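CurH (Lyngbya majuscula, PDB 3KG7) probably catalyses the dehydration of a beta-hydroxyacyl intermediate during curacin biosynthesis, as the double-hotdog dehydratase domain of a polyketide synthase module. Local coordinates at residues G39-Y44 and I160-G165; P47-V52 and Q75-A80; D151-I156 and P213-F218; S220-F225 and V283-S288. All blocks are in the same frame, centred on the assembly; numbering follows the deposited sequence.

In the fold
Interaction 1 ties the HxxxGxxxxP-like segment that begins at H41 to the strand following helix 150-159, and two of the other contacts lean on it directly. H41 and D206 occupy the positions of the histidine and aspartate of dehydratase active sites, so interaction 1 probably lies there, with P50 of interaction 2 beside it. H41 ND1 meets V48 O at 2.6 Å, linking it to interaction 2, whose centre is 11 Å away. On the other flank Y44 OH bonds F225 N at 2.7 Å and A286 O at 3.0 Å, bridging both segments of interaction 4. Interaction 3 lies about 15 Å from interaction 1, centre to centre, and helix 150-159 leads between them.

Interaction 1: residues G39-Y44 and I160-G165; sequences GDHRVY and ISLVYG
Strands 41-43 and 162-164 run antiparallel at 167°, with R42 and V163 as the hydrogen-bonded pair, V163 N lying 3.0 Å from R42 O. The ladder continues past both strand ends: G165 N donates to D40 O, and Y44 N to S161 O. H41, V43, L162 and Y164 share one face, where V43 and L162 also touch F225. Because CG of H41 is anti to its backbone N (chi1 -177°), the imidazole lies alongside Y164, and Y164 CE2 comes 3.8 Å from H41 CD2 at the edge of the imidazole, the two planes turned 53° apart. L162 CD1 closes this cluster, 3.9 Å from H41 NE2, while H41 ND1 bonds to V48 O. At one end D40 CB lies 3.5 Å from G165 CA, with the carboxylate alongside the glycine. With an alanine in place of D40, the backbone N of M167 would probably lose its weak bond to OD2 and G165 its carboxylate cover. At the other end the CD1 side of the Y44 ring meets the CB and OG of S161, CD1 to OG 3.5 Å; S161 is the C' residue of the Schellman motif that terminates helix 150-159. H41 to P50 fit the HxxxGxxxxP pattern of hotdog dehydratases except for D45 at the glycine position; together with the weak bond from Y164 OH to D206, this placement is consistent with the active-site region of the double hotdog.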
loop_
_atom_site.group_PDB
_atom_site.type_symbol
_atom_site.label_atom_id
_atom_site.label_comp_id
_atom_site.label_asym_id
_atom_site.label_seq_id
_atom_site.Cartn_x
_atom_site.Cartn_y
_atom_site.Cartn_z
ATOM N N GLY C 39 -12.694 -11.273 -20.987
ATOM C CA GLY C 39 -13.620 -11.124 -22.097
ATOM C C GLY C 39 -14.088 -12.436 -22.688
ATOM O O GLY C 39 -15.084 -12.473 -23.405
ATOM N N ASP C 40 -13.373 -13.517 -22.390
ATOM C CA ASP C 40 -13.767 -14.845 -22.855
ATOM C C ASP C 40 -14.402 -15.716 -21.756
ATOM O O ASP C 40 -14.689 -16.895 -21.981
ATOM C CB ASP C 40 -12.601 -15.547 -23.564
ATOM C CG ASP C 40 -12.407 -15.062 -25.007
ATOM O OD1 ASP C 40 -13.386 -14.618 -25.659
ATOM O OD2 ASP C 40 -11.259 -15.132 -25.495
ATOM N N HIS C 41 -14.617 -15.133 -20.575
ATOM C CA HIS C 41 -15.445 -15.761 -19.534
ATOM C C HIS C 41 -16.736 -14.957 -19.359
ATOM O O HIS C 41 -16.825 -14.072 -18.503
ATOM C CB HIS C 41 -14.695 -15.895 -18.197
ATOM C CG HIS C 41 -15.492 -16.591 -17.136
ATOM N ND1 HIS C 41 -16.233 -15.911 -16.195
ATOM C CD2 HIS C 41 -15.689 -17.909 -16.890
ATOM C CE1 HIS C 41 -16.844 -16.779 -15.406
ATOM N NE2 HIS C 41 -16.527 -17.998 -15.805
ATOM N N ARG C 42 -17.732 -15.274 -20.179
ATOM C CA ARG C 42 -18.931 -14.455 -20.271
ATOM C C ARG C 42 -20.132 -15.101 -19.586
ATOM O O ARG C 42 -20.594 -16.180 -19.991
ATOM C CB ARG C 42 -19.244 -14.133 -21.743
ATOM C CG ARG C 42 -18.069 -13.525 -22.523
ATOM C CD ARG C 42 -18.445 -13.116 -23.953
ATOM N NE ARG C 42 -19.191 -11.852 -23.998
ATOM C CZ ARG C 42 -18.644 -10.635 -24.000
ATOM N NH1 ARG C 42 -17.327 -10.473 -23.959
ATOM N NH2 ARG C 42 -19.422 -9.563 -24.034
ATOM N N VAL C 43 -20.618 -14.440 -18.534
ATOM C CA VAL C 43 -21.900 -14.794 -17.909
ATOM C C VAL C 43 -22.932 -13.704 -18.237
ATOM O O VAL C 43 -22.669 -12.514 -18.052
ATOM C CB VAL C 43 -21.783 -14.993 -16.378
ATOM C CG1 VAL C 43 -23.073 -15.562 -15.817
ATOM C CG2 VAL C 43 -20.632 -15.925 -16.045
ATOM N N TYR C 44 -24.098 -14.117 -18.727
ATOM C CA TYR C 44 -25.112 -13.187 -19.241
ATOM C C TYR C 44 -24.479 -12.197 -20.215
ATOM O O TYR C 44 -24.732 -10.989 -20.159
ATOM C CB TYR C 44 -25.828 -12.455 -18.100
ATOM C CG TYR C 44 -26.471 -13.388 -17.104
ATOM C CD1 TYR C 44 -27.634 -14.090 -17.430
ATOM C CD2 TYR C 44 -25.910 -13.578 -15.840
ATOM C CE1 TYR C 44 -28.223 -14.955 -16.523
ATOM C CE2 TYR C 44 -26.496 -14.440 -14.923
ATOM C CZ TYR C 44 -27.653 -15.126 -15.271
ATOM O OH TYR C 44 -28.236 -15.985 -14.369
ATOM N N ILE C 160 -27.209 -22.222 -18.929
ATOM C CA ILE C 160 -27.160 -21.470 -17.689
ATOM C C ILE C 160 -26.477 -20.118 -17.923
ATOM O O ILE C 160 -25.900 -19.525 -17.008
ATOM C CB ILE C 160 -26.507 -22.290 -16.561
ATOM C CG1 ILE C 160 -25.161 -22.878 -17.027
ATOM C CG2 ILE C 160 -27.483 -23.417 -16.128
ATOM C CD1 ILE C 160 -24.206 -23.280 -15.910
ATOM N N SER C 161 -26.573 -19.641 -19.168
ATOM C CA SER C 161 -26.017 -18.345 -19.611
ATOM C C SER C 161 -24.507 -18.198 -19.441
ATOM O O SER C 161 -24.014 -17.108 -19.150
ATOM C CB SER C 161 -26.744 -17.164 -18.948
ATOM O OG SER C 161 -27.915 -16.810 -19.659
ATOM N N LEU C 162 -23.781 -19.297 -19.630
ATOM C CA LEU C 162 -22.318 -19.305 -19.525
ATOM C C LEU C 162 -21.698 -19.661 -20.875
ATOM O O LEU C 162 -22.105 -20.641 -21.509
ATOM C CB LEU C 162 -21.853 -20.290 -18.442
ATOM C CG LEU C 162 -20.353 -20.629 -18.269
ATOM C CD1 LEU C 162 -19.475 -19.401 -17.921
ATOM C CD2 LEU C 162 -20.139 -21.737 -17.219
ATOM N N VAL C 163 -20.740 -18.852 -21.328
ATOM C CA VAL C 163 -20.018 -19.132 -22.574
ATOM C C VAL C 163 -18.522 -18.932 -22.379
ATOM O O VAL C 163 -18.074 -17.868 -21.940
ATOM C CB VAL C 163 -20.512 -18.273 -23.786
ATOM C CG1 VAL C 163 -19.837 -18.721 -25.086
ATOM C CG2 VAL C 163 -22.026 -18.342 -23.949
ATOM N N TYR C 164 -17.763 -19.973 -22.711
ATOM C CA TYR C 164 -16.311 -19.958 -22.610
ATOM C C TYR C 164 -15.697 -19.619 -23.968
ATOM O O TYR C 164 -15.802 -20.397 -24.911
ATOM C CB TYR C 164 -15.789 -21.323 -22.131
ATOM C CG TYR C 164 -16.119 -21.708 -20.694
ATOM C CD1 TYR C 164 -16.988 -22.767 -20.418
ATOM C CD2 TYR C 164 -15.541 -21.039 -19.613
ATOM C CE1 TYR C 164 -17.285 -23.141 -19.103
ATOM C CE2 TYR C 164 -15.831 -21.408 -18.287
ATOM C CZ TYR C 164 -16.703 -22.458 -18.048
ATOM O OH TYR C 164 -16.999 -22.829 -16.755
ATOM N N GLY C 165 -15.064 -18.453 -24.064
ATOM C CA GLY C 165 -14.356 -18.056 -25.277
ATOM C C GLY C 165 -12.992 -18.724 -25.407
ATOM O O GLY C 165 -12.558 -19.432 -24.492
#

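Interaction 2: residues P47-V52 and Q75-A80; sequences PVIPGV and QPLFLA
P47 O accepts the backbone N-H of L79 at 2.9 Å, and the CA of F78 also approaches this oxygen, at 3.3 Å. Two residues along, I49 N donates to L77 O at 3.1 Å with a nearly straight N-H...O angle of 175°. Between these two bonds V48 and F78 form a single bridge, so the segments, which run in opposite directions, are held side by side over a short length. The side chains of V48 and I49 add apolar contacts. V48 divides its methyls: CG1, anti to the backbone N (chi1 174°), touches P76 CB at 3.8 Å, while CG2 meets F78 CB. In the double-hotdog fold this contact belongs to the hotdog unit that contains helix 52-62: 47-52 leads into that helix, and 75-80 connects strand 66-73 to strand 86-92. I49 and L77 both also touch Y54 of that helix. I49 extends its CD1 to L77, meeting CD1 and CD2 of that leucine at 3.7 Å each, so the isoleucine tip sits over the leucine's branch point, about equally far from CB and both methyls. L77 reaches further, to R86 and T88 on strand 86-92. The phenyl ring of F78 does not follow its CB into the contact: chi1 of 62° sets CG between the backbone N and the carbonyl carbon, and the ring leads away from 47-52 to touch K293, the C-terminal residue. The P47 ring lies along the backbone of L79, its CD 3.4 Å from L79 O, and also touches I38.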
loop_
_atom_site.group_PDB
_atom_site.type_symbol
_atom_site.label_atom_id
_atom_site.label_comp_id
_atom_site.label_asym_id
_atom_site.label_seq_id
_atom_site.Cartn_x
_atom_site.Cartn_y
_atom_site.Cartn_z
ATOM N N PRO C 47 -18.446 -9.926 -19.426
ATOM C CA PRO C 47 -17.168 -10.416 -18.921
ATOM C C PRO C 47 -17.153 -10.352 -17.399
ATOM O O PRO C 47 -17.347 -9.278 -16.811
ATOM C CB PRO C 47 -16.148 -9.435 -19.516
ATOM C CG PRO C 47 -16.849 -8.830 -20.708
ATOM C CD PRO C 47 -18.287 -8.749 -20.301
ATOM N N VAL C 48 -16.957 -11.514 -16.779
ATOM C CA VAL C 48 -16.934 -11.648 -15.320
ATOM C C VAL C 48 -15.751 -12.500 -14.905
ATOM O O VAL C 48 -15.438 -13.483 -15.574
ATOM C CB VAL C 48 -18.222 -12.337 -14.800
ATOM C CG1 VAL C 48 -18.128 -12.600 -13.302
ATOM C CG2 VAL C 48 -19.465 -11.500 -15.128
ATOM N N ILE C 49 -15.111 -12.121 -13.799
ATOM C CA ILE C 49 -14.020 -12.897 -13.187
ATOM C C ILE C 49 -14.604 -14.013 -12.333
ATOM O O ILE C 49 -15.258 -13.733 -11.320
ATOM C CB ILE C 49 -13.175 -12.035 -12.238
ATOM C CG1 ILE C 49 -12.514 -10.875 -12.971
ATOM C CG2 ILE C 49 -12.120 -12.888 -11.518
ATOM C CD1 ILE C 49 -11.681 -10.023 -12.059
ATOM N N PRO C 50 -14.360 -15.280 -12.711
ATOM C CA PRO C 50 -14.840 -16.361 -11.851
ATOM C C PRO C 50 -14.096 -16.376 -10.503
ATOM O O PRO C 50 -12.886 -16.089 -10.429
ATOM C CB PRO C 50 -14.561 -17.622 -12.668
ATOM C CG PRO C 50 -13.424 -17.236 -13.556
ATOM C CD PRO C 50 -13.639 -15.789 -13.889
ATOM N N GLY C 51 -14.855 -16.687 -9.454
ATOM C CA GLY C 51 -14.376 -16.668 -8.072
ATOM C C GLY C 51 -13.045 -17.344 -7.826
ATOM O O GLY C 51 -12.191 -16.793 -7.121
ATOM N N VAL C 52 -12.854 -18.530 -8.403
ATOM C CA VAL C 52 -11.604 -19.279 -8.195
ATOM C C VAL C 52 -10.319 -18.518 -8.588
ATOM O O VAL C 52 -9.223 -18.890 -8.164
ATOM C CB VAL C 52 -11.624 -20.704 -8.829
ATOM C CG1 VAL C 52 -12.699 -21.569 -8.168
ATOM C CG2 VAL C 52 -11.795 -20.649 -10.353
ATOM N N GLN C 75 -19.893 -10.278 -4.169
ATOM C CA GLN C 75 -20.296 -9.818 -5.500
ATOM C C GLN C 75 -19.174 -10.029 -6.523
ATOM O O GLN C 75 -17.988 -9.913 -6.193
ATOM C CB GLN C 75 -20.819 -8.378 -5.496
ATOM C CG GLN C 75 -20.240 -7.467 -4.424
ATOM C CD GLN C 75 -21.139 -6.266 -4.140
ATOM O OE1 GLN C 75 -22.167 -6.060 -4.806
ATOM N NE2 GLN C 75 -20.758 -5.468 -3.145
ATOM N N PRO C 76 -19.552 -10.403 -7.757
ATOM C CA PRO C 76 -18.579 -10.573 -8.839
ATOM C C PRO C 76 -17.929 -9.267 -9.302
ATOM O O PRO C 76 -18.550 -8.203 -9.227
ATOM C CB PRO C 76 -19.418 -11.163 -9.981
ATOM C CG PRO C 76 -20.814 -10.801 -9.665
ATOM C CD PRO C 76 -20.923 -10.736 -8.180
ATOM N N LEU C 77 -16.682 -9.367 -9.763
ATOM C CA LEU C 77 -16.033 -8.286 -10.492
ATOM C C LEU C 77 -16.383 -8.468 -11.962
ATOM O O LEU C 77 -15.914 -9.410 -12.601
ATOM C CB LEU C 77 -14.514 -8.328 -10.283
ATOM C CG LEU C 77 -13.680 -7.063 -10.520
ATOM C CD1 LEU C 77 -12.334 -7.194 -9.843
ATOM C CD2 LEU C 77 -13.481 -6.761 -11.992
ATOM N N PHE C 78 -17.229 -7.587 -12.489
ATOM C CA PHE C 78 -17.615 -7.640 -13.905
ATOM C C PHE C 78 -17.196 -6.378 -14.662
ATOM O O PHE C 78 -16.976 -5.317 -14.067
ATOM C CB PHE C 78 -19.116 -7.926 -14.074
ATOM C CG PHE C 78 -20.014 -6.868 -13.494
ATOM C CD1 PHE C 78 -20.533 -5.853 -14.303
ATOM C CD2 PHE C 78 -20.362 -6.891 -12.147
ATOM C CE1 PHE C 78 -21.376 -4.867 -13.777
ATOM C CE2 PHE C 78 -21.196 -5.912 -11.610
ATOM C CZ PHE C 78 -21.708 -4.899 -12.426
ATOM N N LEU C 79 -17.066 -6.508 -15.973
ATOM C CA LEU C 79 -16.688 -5.388 -16.815
ATOM C C LEU C 79 -17.848 -5.095 -17.747
ATOM O O LEU C 79 -18.018 -5.756 -18.776
ATOM C CB LEU C 79 -15.399 -5.701 -17.575
ATOM C CG LEU C 79 -14.246 -6.161 -16.670
ATOM C CD1 LEU C 79 -13.003 -6.474 -17.481
ATOM C CD2 LEU C 79 -13.926 -5.129 -15.591
ATOM N N ALA C 80 -18.665 -4.123 -17.348
ATOM C CA ALA C 80 -19.884 -3.777 -18.078
ATOM C C ALA C 80 -19.559 -3.390 -19.511
ATOM O O ALA C 80 -20.022 -4.024 -20.453
ATOM C CB ALA C 80 -20.628 -2.650 -17.373
#

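Interaction 3: residues D151-I156 and P213-F218; sequences DTLTEI and PDLFDF
L215 holds CG anti to its backbone N (chi1 -157°) and F216 holds CG anti to its carbonyl carbon (chi1 -65°), which sends the leucine and the phenyl ring together against the helix that carries T152, L153 and I156. I156 enters between them. Its CD1 stands over one face of the F216 ring, 3.9 Å from the ring centroid and offset toward the rim, a CH-pi contact in which the two side chains meet at about a right angle. The same methyl lies 3.5 Å from L215 O. T152 takes the rim of the ring instead: its CG2 lies near the ring plane, 3.7 Å from F216 CE2, while its OG1 turns back to D149 O. Deeper in, L215 CD2 is shared by L153 CD2 at 3.7 Å and I156 CG2 at 4.0 Å, and L153 also touches L211. The inner leucines are buried, whereas F216 is exposed and touches a crystal neighbour, so the pose of its ring may owe something to the lattice. Made by apolar side-chain packing, with one methyl against a carbonyl oxygen, the contact seats helix 150-159 on the loop that joins helix 202-207 to strand 225-236 in the double-hotdog fold.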
loop_
_atom_site.group_PDB
_atom_site.type_symbol
_atom_site.label_atom_id
_atom_site.label_comp_id
_atom_site.label_asym_id
_atom_site.label_seq_id
_atom_site.Cartn_x
_atom_site.Cartn_y
_atom_site.Cartn_z
ATOM N N ASP C 151 -19.273 -30.380 -27.417
ATOM C CA ASP C 151 -20.465 -29.623 -27.804
ATOM C C ASP C 151 -21.631 -29.837 -26.837
ATOM O O ASP C 151 -22.368 -28.895 -26.534
ATOM C CB ASP C 151 -20.890 -29.973 -29.231
ATOM C CG ASP C 151 -19.964 -29.383 -30.284
ATOM O OD1 ASP C 151 -19.048 -28.605 -29.932
ATOM O OD2 ASP C 151 -20.159 -29.699 -31.478
ATOM N N THR C 152 -21.780 -31.070 -26.352
ATOM C CA THR C 152 -22.825 -31.415 -25.390
ATOM C C THR C 152 -22.674 -30.592 -24.111
ATOM O O THR C 152 -23.673 -30.166 -23.522
ATOM C CB THR C 152 -22.817 -32.923 -25.049
ATOM O OG1 THR C 152 -22.250 -33.663 -26.138
ATOM C CG2 THR C 152 -24.236 -33.423 -24.791
ATOM N N LEU C 153 -21.425 -30.360 -23.707
ATOM C CA LEU C 153 -21.113 -29.563 -22.524
ATOM C C LEU C 153 -21.337 -28.073 -22.770
ATOM O O LEU C 153 -21.865 -27.368 -21.902
ATOM C CB LEU C 153 -19.658 -29.788 -22.077
ATOM C CG LEU C 153 -19.173 -31.166 -21.612
ATOM C CD1 LEU C 153 -17.660 -31.154 -21.460
ATOM C CD2 LEU C 153 -19.831 -31.578 -20.305
ATOM N N THR C 154 -20.920 -27.598 -23.946
ATOM C CA THR C 154 -21.052 -26.183 -24.320
ATOM C C THR C 154 -22.516 -25.753 -24.258
ATOM O O THR C 154 -22.828 -24.634 -23.851
ATOM C CB THR C 154 -20.489 -25.887 -25.743
ATOM O OG1 THR C 154 -19.269 -26.616 -25.952
ATOM C CG2 THR C 154 -20.207 -24.388 -25.917
ATOM N N GLU C 155 -23.405 -26.658 -24.650
ATOM C CA GLU C 155 -24.837 -26.390 -24.622
ATOM C C GLU C 155 -25.362 -26.276 -23.194
ATOM O O GLU C 155 -26.192 -25.415 -22.904
ATOM C CB GLU C 155 -25.602 -27.446 -25.424
ATOM C CG GLU C 155 -25.564 -27.191 -26.935
ATOM C CD GLU C 155 -25.879 -28.444 -27.751
ATOM O OE1 GLU C 155 -25.101 -29.427 -27.658
ATOM O OE2 GLU C 155 -26.891 -28.444 -28.494
ATOM N N ILE C 156 -24.861 -27.129 -22.302
ATOM C CA ILE C 156 -25.254 -27.080 -20.898
ATOM C C ILE C 156 -24.883 -25.730 -20.287
ATOM O O ILE C 156 -25.705 -25.101 -19.615
ATOM C CB ILE C 156 -24.668 -28.273 -20.102
ATOM C CG1 ILE C 156 -25.658 -29.443 -20.132
ATOM C CG2 ILE C 156 -24.324 -27.878 -18.654
ATOM C CD1 ILE C 156 -25.118 -30.732 -19.541
ATOM N N PRO C 213 -20.189 -35.862 -12.310
ATOM C CA PRO C 213 -20.941 -37.045 -12.768
ATOM C C PRO C 213 -22.381 -36.755 -13.227
ATOM O O PRO C 213 -22.902 -37.439 -14.118
ATOM C CB PRO C 213 -20.966 -37.937 -11.524
ATOM C CG PRO C 213 -19.715 -37.609 -10.811
ATOM C CD PRO C 213 -19.357 -36.182 -11.131
ATOM N N ASP C 214 -22.994 -35.735 -12.628
ATOM C CA ASP C 214 -24.394 -35.392 -12.858
ATOM C C ASP C 214 -24.566 -33.970 -13.397
ATOM O O ASP C 214 -25.394 -33.207 -12.900
ATOM C CB ASP C 214 -25.173 -35.548 -11.546
ATOM C CG ASP C 214 -24.650 -34.634 -10.444
ATOM O OD1 ASP C 214 -23.451 -34.720 -10.096
ATOM O OD2 ASP C 214 -25.446 -33.824 -9.931
ATOM N N LEU C 215 -23.790 -33.618 -14.420
ATOM C CA LEU C 215 -23.832 -32.267 -14.988
ATOM C C LEU C 215 -25.068 -32.019 -15.869
ATOM O O LEU C 215 -25.454 -30.874 -16.101
ATOM C CB LEU C 215 -22.537 -31.952 -15.750
ATOM C CG LEU C 215 -22.176 -30.470 -15.928
ATOM C CD1 LEU C 215 -21.344 -29.954 -14.746
ATOM C CD2 LEU C 215 -21.439 -30.247 -17.239
ATOM N N PHE C 216 -25.689 -33.094 -16.346
ATOM C CA PHE C 216 -26.932 -33.000 -17.120
ATOM C C PHE C 216 -28.148 -32.764 -16.215
ATOM O O PHE C 216 -29.278 -32.651 -16.697
ATOM C CB PHE C 216 -27.134 -34.265 -17.971
ATOM C CG PHE C 216 -26.086 -34.453 -19.039
ATOM C CD1 PHE C 216 -24.892 -35.117 -18.760
ATOM C CD2 PHE C 216 -26.293 -33.964 -20.326
ATOM C CE1 PHE C 216 -23.919 -35.287 -19.746
ATOM C CE2 PHE C 216 -25.325 -34.131 -21.320
ATOM C CZ PHE C 216 -24.136 -34.794 -21.027
ATOM N N ASP C 217 -27.895 -32.678 -14.909
ATOM C CA ASP C 217 -28.937 -32.592 -13.888
ATOM C C ASP C 217 -29.184 -31.142 -13.479
ATOM O O ASP C 217 -30.314 -30.767 -13.149
ATOM C CB ASP C 217 -28.522 -33.414 -12.664
ATOM C CG ASP C 217 -29.678 -34.158 -12.022
ATOM O OD1 ASP C 217 -30.794 -33.602 -11.937
ATOM O OD2 ASP C 217 -29.456 -35.306 -11.584
ATOM N N PHE C 218 -28.112 -30.348 -13.491
ATOM C CA PHE C 218 -28.144 -28.918 -13.175
ATOM C C PHE C 218 -29.231 -28.216 -14.007
ATOM O O PHE C 218 -28.957 -27.749 -15.117
ATOM C CB PHE C 218 -26.771 -28.278 -13.470
ATOM C CG PHE C 218 -25.648 -28.724 -12.544
ATOM C CD1 PHE C 218 -24.900 -27.781 -11.841
ATOM C CD2 PHE C 218 -25.318 -30.074 -12.399
ATOM C CE1 PHE C 218 -23.856 -28.177 -10.997
ATOM C CE2 PHE C 218 -24.273 -30.475 -11.552
ATOM C CZ PHE C 218 -23.546 -29.526 -10.853
#

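Interaction 4: residues S220-F225 and V283-S288; sequences SDSGVF and VKRAPS
F225 O accepts the backbone N-H of A286 at 2.9 Å, a single bond between the two segments. In the order of the double-hotdog fold, strands 225-236 and 274-286 are antiparallel neighbours. The bond marks the tight part of the contact: the N-H...O angle is 162°, R285 CA also approaches the oxygen, and F225 is buried. Y44 OH, from 39-44, bridges the two segments. Toward the surface the fit depends on the long R285 side chain. Bends at chi2 (-89°) and chi3 (-70°) fold its guanidinium back beside the incoming loop, and V224 lies over one face of that flat group, CG1 3.5 Å from NE, with the two side chains at about a right angle. The other partners here are looser. V224 CG1 is 4.4 Å from P287 CD. R285 NH1 has a weak bond to S219 OG, and the arginine side chain also touches W226. Replacing R285 by an alanine would probably strip V224 of the flat group beneath it and leave S219 OG without its weak partner. On the loose side, exposed S222 brings its OG to the edge of the guanidinium, near its plane, where it stays 3.6 Å from R285 NH2, too long to count as a bond.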
loop_
_atom_site.group_PDB
_atom_site.type_symbol
_atom_site.label_atom_id
_atom_site.label_comp_id
_atom_site.label_asym_id
_atom_site.label_seq_id
_atom_site.Cartn_x
_atom_site.Cartn_y
_atom_site.Cartn_z
ATOM N N SER C 220 -31.473 -26.854 -16.483
ATOM C CA SER C 220 -31.007 -25.973 -17.548
ATOM C C SER C 220 -32.046 -24.945 -17.983
ATOM O O SER C 220 -31.728 -23.764 -18.122
ATOM C CB SER C 220 -30.550 -26.805 -18.752
ATOM O OG SER C 220 -31.585 -27.652 -19.220
ATOM N N ASP C 221 -33.285 -25.403 -18.160
ATOM C CA ASP C 221 -34.333 -24.669 -18.884
ATOM C C ASP C 221 -34.796 -23.326 -18.290
ATOM O O ASP C 221 -35.846 -22.806 -18.677
ATOM C CB ASP C 221 -35.545 -25.588 -19.117
ATOM C CG ASP C 221 -35.204 -26.809 -19.960
ATOM O OD1 ASP C 221 -34.449 -27.683 -19.478
ATOM O OD2 ASP C 221 -35.710 -26.900 -21.100
ATOM N N SER C 222 -34.016 -22.759 -17.376
ATOM C CA SER C 222 -34.366 -21.481 -16.754
ATOM C C SER C 222 -33.528 -20.301 -17.266
ATOM O O SER C 222 -34.008 -19.167 -17.318
ATOM C CB SER C 222 -34.263 -21.593 -15.233
ATOM O OG SER C 222 -35.083 -22.646 -14.755
ATOM N N GLY C 223 -32.280 -20.586 -17.642
ATOM C CA GLY C 223 -31.308 -19.579 -18.080
ATOM C C GLY C 223 -30.461 -19.041 -16.939
ATOM O O GLY C 223 -29.418 -18.423 -17.164
ATOM N N VAL C 224 -30.922 -19.288 -15.714
ATOM C CA VAL C 224 -30.301 -18.788 -14.489
ATOM C C VAL C 224 -28.948 -19.451 -14.246
ATOM O O VAL C 224 -28.816 -20.668 -14.365
ATOM C CB VAL C 224 -31.243 -19.001 -13.270
ATOM C CG1 VAL C 224 -30.515 -18.786 -11.941
ATOM C CG2 VAL C 224 -32.469 -18.087 -13.374
ATOM N N PHE C 225 -27.955 -18.632 -13.900
ATOM C CA PHE C 225 -26.568 -19.072 -13.684
ATOM C C PHE C 225 -26.343 -19.702 -12.308
ATOM O O PHE C 225 -26.982 -19.320 -11.325
ATOM C CB PHE C 225 -25.625 -17.873 -13.872
ATOM C CG PHE C 225 -24.161 -18.198 -13.741
ATOM C CD1 PHE C 225 -23.554 -19.135 -14.580
ATOM C CD2 PHE C 225 -23.373 -17.523 -12.804
ATOM C CE1 PHE C 225 -22.183 -19.417 -14.462
ATOM C CE2 PHE C 225 -22.007 -17.792 -12.682
ATOM C CZ PHE C 225 -21.410 -18.741 -13.509
ATOM N N VAL C 283 -21.736 -24.075 -5.526
ATOM C CA VAL C 283 -22.386 -23.122 -6.418
ATOM C C VAL C 283 -23.792 -22.811 -5.908
ATOM O O VAL C 283 -24.419 -23.642 -5.255
ATOM C CB VAL C 283 -22.428 -23.620 -7.889
ATOM C CG1 VAL C 283 -21.017 -23.670 -8.479
ATOM C CG2 VAL C 283 -23.115 -24.986 -7.996
ATOM N N LYS C 284 -24.270 -21.604 -6.184
ATOM C CA LYS C 284 -25.631 -21.220 -5.818
ATOM C C LYS C 284 -26.290 -20.465 -6.969
ATOM O O LYS C 284 -25.621 -19.735 -7.711
ATOM C CB LYS C 284 -25.637 -20.380 -4.535
ATOM C CG LYS C 284 -27.021 -20.171 -3.917
ATOM C CD LYS C 284 -26.974 -19.264 -2.692
ATOM C CE LYS C 284 -26.846 -17.795 -3.077
ATOM N NZ LYS C 284 -26.983 -16.896 -1.899
ATOM N N ARG C 285 -27.600 -20.653 -7.119
ATOM C CA ARG C 285 -28.374 -19.968 -8.153
ATOM C C ARG C 285 -28.260 -18.447 -8.011
ATOM O O ARG C 285 -28.438 -17.897 -6.920
ATOM C CB ARG C 285 -29.840 -20.401 -8.093
ATOM C CG ARG C 285 -30.067 -21.891 -8.316
ATOM C CD ARG C 285 -30.262 -22.245 -9.793
ATOM N NE ARG C 285 -31.534 -21.751 -10.331
ATOM C CZ ARG C 285 -32.195 -22.298 -11.352
ATOM N NH1 ARG C 285 -31.729 -23.383 -11.959
ATOM N NH2 ARG C 285 -33.334 -21.761 -11.761
ATOM N N ALA C 286 -27.941 -17.777 -9.114
ATOM C CA ALA C 286 -27.805 -16.327 -9.114
ATOM C C ALA C 286 -28.396 -15.724 -10.385
ATOM O O ALA C 286 -27.737 -15.698 -11.427
ATOM C CB ALA C 286 -26.338 -15.922 -8.941
ATOM N N PRO C 287 -29.656 -15.255 -10.306
ATOM C CA PRO C 287 -30.290 -14.580 -11.443
ATOM C C PRO C 287 -29.595 -13.257 -11.761
ATOM O O PRO C 287 -29.027 -12.625 -10.869
ATOM C CB PRO C 287 -31.727 -14.348 -10.967
ATOM C CG PRO C 287 -31.659 -14.399 -9.485
ATOM C CD PRO C 287 -30.555 -15.348 -9.142
ATOM N N SER C 288 -29.650 -12.856 -13.028
ATOM C CA SER C 288 -28.885 -11.707 -13.525
ATOM C C SER C 288 -29.159 -10.378 -12.809
ATOM O O SER C 288 -28.248 -9.567 -12.656
ATOM C CB SER C 288 -29.078 -11.549 -15.032
ATOM O OG SER C 288 -28.050 -10.743 -15.573
#